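PDB 6Z16: multisubunit Na+/H+ antiporter, E subunit from Anoxybacillus flavithermus, which forms part of a membrane-bound Mrp-type antiporter complex that probably exchanges sodium ions for protons across the cell membrane. Local coordinates for residues Met1-Val9 with Phe45-Pro53. Numbering follows the deposited sequence.
Sequences MAFQILLNV and FHSRFYLVP. With PTY (phosphatidylethanolamine), chain B.
Gln-4 reaches from the start of helix 3-18 to Arg-48 in the loop that leads to helix 51-79. The contact thus packs the N-terminal helix against the start of the third helix in the helical membrane part of this subunit, with helix 24-40 beside them. Gln-4 NE2 donates to Arg-48 O at 2.8 Å, a bent bond (137°) that meets the carbonyl from above its plane. The Gln-4 chain is extended beyond CG (chi2 178°), which carries NE2 past the Phe-45 ring to this carbonyl. Asn-8 OD1 accepts from the Tyr-50 hydroxyl, but the two oxygens are modelled too close, so the exact geometry is doubtful. The Tyr-31 hydroxyl, on helix 24-40, is hydrogen-bonded to Tyr-50 OH, and Tyr-31 O accepts from Asn-8 ND2.

Gln-4 CG lies over one face of the Phe-45 ring, 3.9 Å from its centroid, as a CH-pi contact. Shortening Gln-4 to an alanine is likely to leave Arg-48 O without this donor and that face without its cover. Phe-3 CD2 and Leu-7 CD1 meet the Phe-45 edge. Ile-5 CG1 packs on Tyr-50 CD2 at 3.6 Å, and Met-1 SD touches Pro-53 CG.

Phe-3, Leu-7, Phe-44, Phe-45 and His-46 line a phosphatidylethanolamine pocket. PTY C5 covers the Phe-45 face opposite Gln-4, while PTY N1 makes a weak 3.5 Å hydrogen bond to His-46 ND1.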
loop_
_atom_site.group_PDB
_atom_site.type_symbol
_atom_site.label_atom_id
_atom_site.label_comp_id
_atom_site.label_asym_id
_atom_site.label_seq_id
_atom_site.Cartn_x
_atom_site.Cartn_y
_atom_site.Cartn_z
ATOM N N MET E 1 -15.002 -10.683 8.890
ATOM C CA MET E 1 -13.934 -11.422 8.234
ATOM C C MET E 1 -13.092 -10.483 7.392
ATOM O O MET E 1 -11.968 -10.797 7.026
ATOM C CB MET E 1 -14.498 -12.534 7.359
ATOM C CG MET E 1 -15.250 -13.609 8.111
ATOM S SD MET E 1 -15.780 -14.935 7.013
ATOM C CE MET E 1 -17.080 -14.114 6.095
ATOM N N ALA E 2 -13.677 -9.335 7.055
ATOM C CA ALA E 2 -12.951 -8.260 6.399
ATOM C C ALA E 2 -12.400 -7.257 7.393
ATOM O O ALA E 2 -11.439 -6.546 7.077
ATOM C CB ALA E 2 -13.864 -7.548 5.409
ATOM N N PHE E 3 -13.000 -7.187 8.582
ATOM C CA PHE E 3 -12.512 -6.299 9.627
ATOM C C PHE E 3 -11.143 -6.735 10.117
ATOM O O PHE E 3 -10.285 -5.895 10.396
ATOM C CB PHE E 3 -13.510 -6.262 10.777
ATOM C CG PHE E 3 -13.122 -5.339 11.883
ATOM C CD1 PHE E 3 -13.189 -3.970 11.710
ATOM C CD2 PHE E 3 -12.725 -5.834 13.110
ATOM C CE1 PHE E 3 -12.843 -3.108 12.732
ATOM C CE2 PHE E 3 -12.386 -4.981 14.138
ATOM C CZ PHE E 3 -12.441 -3.617 13.949
ATOM N N GLN E 4 -10.911 -8.044 10.187
ATOM C CA GLN E 4 -9.607 -8.549 10.588
ATOM C C GLN E 4 -8.561 -8.259 9.529
ATOM O O GLN E 4 -7.407 -7.963 9.854
ATOM C CB GLN E 4 -9.694 -10.042 10.834
ATOM C CG GLN E 4 -10.754 -10.422 11.817
ATOM C CD GLN E 4 -10.825 -11.904 11.988
ATOM O OE1 GLN E 4 -10.013 -12.633 11.429
ATOM N NE2 GLN E 4 -11.826 -12.373 12.711
ATOM N N ILE E 5 -8.950 -8.313 8.255
ATOM C CA ILE E 5 -8.002 -8.020 7.189
ATOM C C ILE E 5 -7.650 -6.541 7.192
ATOM O O ILE E 5 -6.478 -6.168 7.069
ATOM C CB ILE E 5 -8.569 -8.463 5.833
ATOM C CG1 ILE E 5 -8.959 -9.934 5.880
ATOM C CG2 ILE E 5 -7.536 -8.274 4.750
ATOM C CD1 ILE E 5 -9.692 -10.402 4.660
ATOM N N LEU E 6 -8.656 -5.681 7.382
ATOM C CA LEU E 6 -8.419 -4.243 7.496
ATOM C C LEU E 6 -7.582 -3.917 8.725
ATOM O O LEU E 6 -6.735 -3.014 8.695
ATOM C CB LEU E 6 -9.756 -3.506 7.555
ATOM C CG LEU E 6 -9.682 -1.986 7.667
ATOM C CD1 LEU E 6 -9.109 -1.371 6.408
ATOM C CD2 LEU E 6 -11.033 -1.411 7.998
ATOM N N LEU E 7 -7.783 -4.672 9.803
ATOM C CA LEU E 7 -7.055 -4.436 11.035
ATOM C C LEU E 7 -5.597 -4.842 10.881
ATOM O O LEU E 7 -4.700 -4.164 11.392
ATOM C CB LEU E 7 -7.738 -5.199 12.165
ATOM C CG LEU E 7 -7.563 -4.678 13.586
ATOM C CD1 LEU E 7 -8.804 -5.016 14.361
ATOM C CD2 LEU E 7 -6.356 -5.259 14.273
ATOM N N ASN E 8 -5.347 -5.921 10.139
ATOM C CA ASN E 8 -3.979 -6.322 9.828
ATOM C C ASN E 8 -3.295 -5.299 8.924
ATOM O O ASN E 8 -2.098 -5.023 9.086
ATOM C CB ASN E 8 -4.001 -7.705 9.180
ATOM C CG ASN E 8 -2.716 -8.487 9.389
ATOM O OD1 ASN E 8 -2.709 -9.708 9.252
ATOM N ND2 ASN E 8 -1.625 -7.800 9.703
ATOM N N VAL E 9 -4.045 -4.709 7.986
ATOM C CA VAL E 9 -3.472 -3.678 7.118
ATOM C C VAL E 9 -3.107 -2.429 7.920
ATOM O O VAL E 9 -2.020 -1.856 7.745
ATOM C CB VAL E 9 -4.438 -3.358 5.961
ATOM C CG1 VAL E 9 -3.962 -2.152 5.168
ATOM C CG2 VAL E 9 -4.541 -4.545 5.031
ATOM N N PHE E 45 -12.749 -11.537 18.411
ATOM C CA PHE E 45 -13.501 -11.543 17.168
ATOM C C PHE E 45 -14.589 -12.611 17.219
ATOM O O PHE E 45 -14.595 -13.495 18.080
ATOM C CB PHE E 45 -12.566 -11.778 15.988
ATOM C CG PHE E 45 -11.539 -10.704 15.821
ATOM C CD1 PHE E 45 -11.881 -9.484 15.270
ATOM C CD2 PHE E 45 -10.231 -10.909 16.221
ATOM C CE1 PHE E 45 -10.940 -8.487 15.117
ATOM C CE2 PHE E 45 -9.280 -9.915 16.069
ATOM C CZ PHE E 45 -9.636 -8.705 15.518
ATOM N N HIS E 46 -15.528 -12.516 16.287
ATOM C CA HIS E 46 -16.696 -13.381 16.325
ATOM C C HIS E 46 -16.715 -14.446 15.243
ATOM O O HIS E 46 -17.184 -15.555 15.501
ATOM C CB HIS E 46 -17.977 -12.544 16.224
ATOM C CG HIS E 46 -18.200 -11.646 17.401
ATOM N ND1 HIS E 46 -17.711 -10.359 17.458
ATOM C CD2 HIS E 46 -18.853 -11.852 18.568
ATOM C CE1 HIS E 46 -18.057 -9.809 18.609
ATOM N NE2 HIS E 46 -18.750 -10.695 19.301
ATOM N N SER E 47 -16.220 -14.147 14.043
ATOM C CA SER E 47 -16.421 -15.061 12.919
ATOM C C SER E 47 -15.390 -16.187 12.883
ATOM O O SER E 47 -15.716 -17.346 13.159
ATOM C CB SER E 47 -16.401 -14.265 11.613
ATOM O OG SER E 47 -15.142 -13.638 11.432
ATOM N N ARG E 48 -14.129 -15.847 12.609
ATOM C CA ARG E 48 -13.101 -16.820 12.252
ATOM C C ARG E 48 -11.762 -16.116 12.136
ATOM O O ARG E 48 -11.719 -14.949 11.743
ATOM C CB ARG E 48 -13.442 -17.506 10.918
ATOM C CG ARG E 48 -12.498 -18.620 10.453
ATOM C CD ARG E 48 -12.507 -19.791 11.420
ATOM N NE ARG E 48 -11.757 -20.944 10.930
ATOM C CZ ARG E 48 -11.523 -22.032 11.656
ATOM N NH1 ARG E 48 -11.977 -22.109 12.900
ATOM N NH2 ARG E 48 -10.841 -23.045 11.142
ATOM N N PHE E 49 -10.673 -16.797 12.472
ATOM C CA PHE E 49 -9.360 -16.308 12.089
ATOM C C PHE E 49 -9.243 -16.323 10.568
ATOM O O PHE E 49 -9.510 -17.339 9.924
ATOM C CB PHE E 49 -8.277 -17.158 12.741
ATOM C CG PHE E 49 -6.895 -16.702 12.432
ATOM C CD1 PHE E 49 -6.445 -15.486 12.896
ATOM C CD2 PHE E 49 -6.035 -17.501 11.708
ATOM C CE1 PHE E 49 -5.169 -15.057 12.614
ATOM C CE2 PHE E 49 -4.751 -17.083 11.434
ATOM C CZ PHE E 49 -4.319 -15.858 11.885
ATOM N N TYR E 50 -8.835 -15.189 9.994
ATOM C CA TYR E 50 -9.207 -14.851 8.625
ATOM C C TYR E 50 -8.462 -15.630 7.551
ATOM O O TYR E 50 -8.731 -15.396 6.369
ATOM C CB TYR E 50 -9.015 -13.353 8.370
ATOM C CG TYR E 50 -7.588 -12.861 8.254
ATOM C CD1 TYR E 50 -6.865 -12.504 9.374
ATOM C CD2 TYR E 50 -6.992 -12.692 7.009
ATOM C CE1 TYR E 50 -5.575 -12.036 9.263
ATOM C CE2 TYR E 50 -5.715 -12.230 6.891
ATOM C CZ TYR E 50 -5.011 -11.901 8.016
ATOM O OH TYR E 50 -3.728 -11.434 7.880
ATOM N N LEU E 51 -7.539 -16.524 7.896
ATOM C CA LEU E 51 -6.852 -17.249 6.836
ATOM C C LEU E 51 -7.711 -18.371 6.272
ATOM O O LEU E 51 -7.607 -18.677 5.078
ATOM C CB LEU E 51 -5.519 -17.801 7.337
ATOM C CG LEU E 51 -4.454 -16.769 7.711
ATOM C CD1 LEU E 51 -3.223 -17.473 8.225
ATOM C CD2 LEU E 51 -4.101 -15.873 6.536
ATOM N N VAL E 52 -8.567 -18.970 7.107
ATOM C CA VAL E 52 -9.422 -20.073 6.642
ATOM C C VAL E 52 -10.414 -19.650 5.560
ATOM O O VAL E 52 -10.558 -20.394 4.571
ATOM C CB VAL E 52 -10.075 -20.772 7.844
ATOM C CG1 VAL E 52 -10.978 -21.917 7.409
ATOM C CG2 VAL E 52 -9.008 -21.256 8.817
ATOM N N PRO E 53 -11.103 -18.487 5.634
ATOM C CA PRO E 53 -11.870 -18.053 4.451
ATOM C C PRO E 53 -11.029 -17.769 3.214
ATOM O O PRO E 53 -11.508 -18.014 2.099
ATOM C CB PRO E 53 -12.596 -16.794 4.942
ATOM C CG PRO E 53 -12.748 -17.001 6.372
ATOM C CD PRO E 53 -11.484 -17.655 6.800
HETATM C C1 PTY B . -11.174 -4.034 18.641
HETATM C C2 PTY B . -15.341 -7.410 15.425
HETATM C C3 PTY B . -15.727 -7.169 16.898
HETATM O O4 PTY B . -11.533 -3.061 17.635
HETATM C C5 PTY B . -11.127 -6.560 18.500
HETATM C C6 PTY B . -10.659 -5.251 17.912
HETATM O O7 PTY B . -9.205 -5.185 17.679
HETATM C C8 PTY B . -8.320 -5.061 18.694
HETATM O O10 PTY B . -8.546 -5.337 19.842
HETATM C C11 PTY B . -7.014 -4.521 18.194
HETATM C C12 PTY B . -7.217 -3.316 17.287
HETATM C C13 PTY B . -6.473 -2.075 17.739
HETATM C C14 PTY B . -4.963 -2.197 17.687
HETATM C C15 PTY B . -4.248 -0.896 18.005
HETATM C C16 PTY B . -4.585 0.226 17.039
HETATM C C17 PTY B . -4.028 1.582 17.440
HETATM C C18 PTY B . -2.509 1.646 17.487
HETATM C C19 PTY B . -1.962 3.024 17.826
HETATM C C20 PTY B . -2.402 4.113 16.861
HETATM C C30 PTY B . -11.477 -1.773 17.972
HETATM C C31 PTY B . -11.889 -0.905 16.821
HETATM O O30 PTY B . -11.146 -1.377 19.055
HETATM C C32 PTY B . -10.757 -0.620 15.844
HETATM C C33 PTY B . -9.661 0.240 16.448
HETATM C C34 PTY B . -8.740 0.882 15.420
HETATM C C35 PTY B . -7.779 1.896 16.019
HETATM C C36 PTY B . -6.981 2.675 14.988
HETATM C C37 PTY B . -7.836 3.533 14.069
HETATM P P1 PTY B . -13.695 -6.804 18.581
HETATM O O11 PTY B . -14.702 -6.312 17.457
HETATM O O12 PTY B . -14.058 -8.077 18.888
HETATM O O13 PTY B . -13.669 -5.910 19.656
HETATM O O14 PTY B . -12.400 -6.877 17.899
HETATM N N1 PTY B . -15.759 -8.757 15.036
#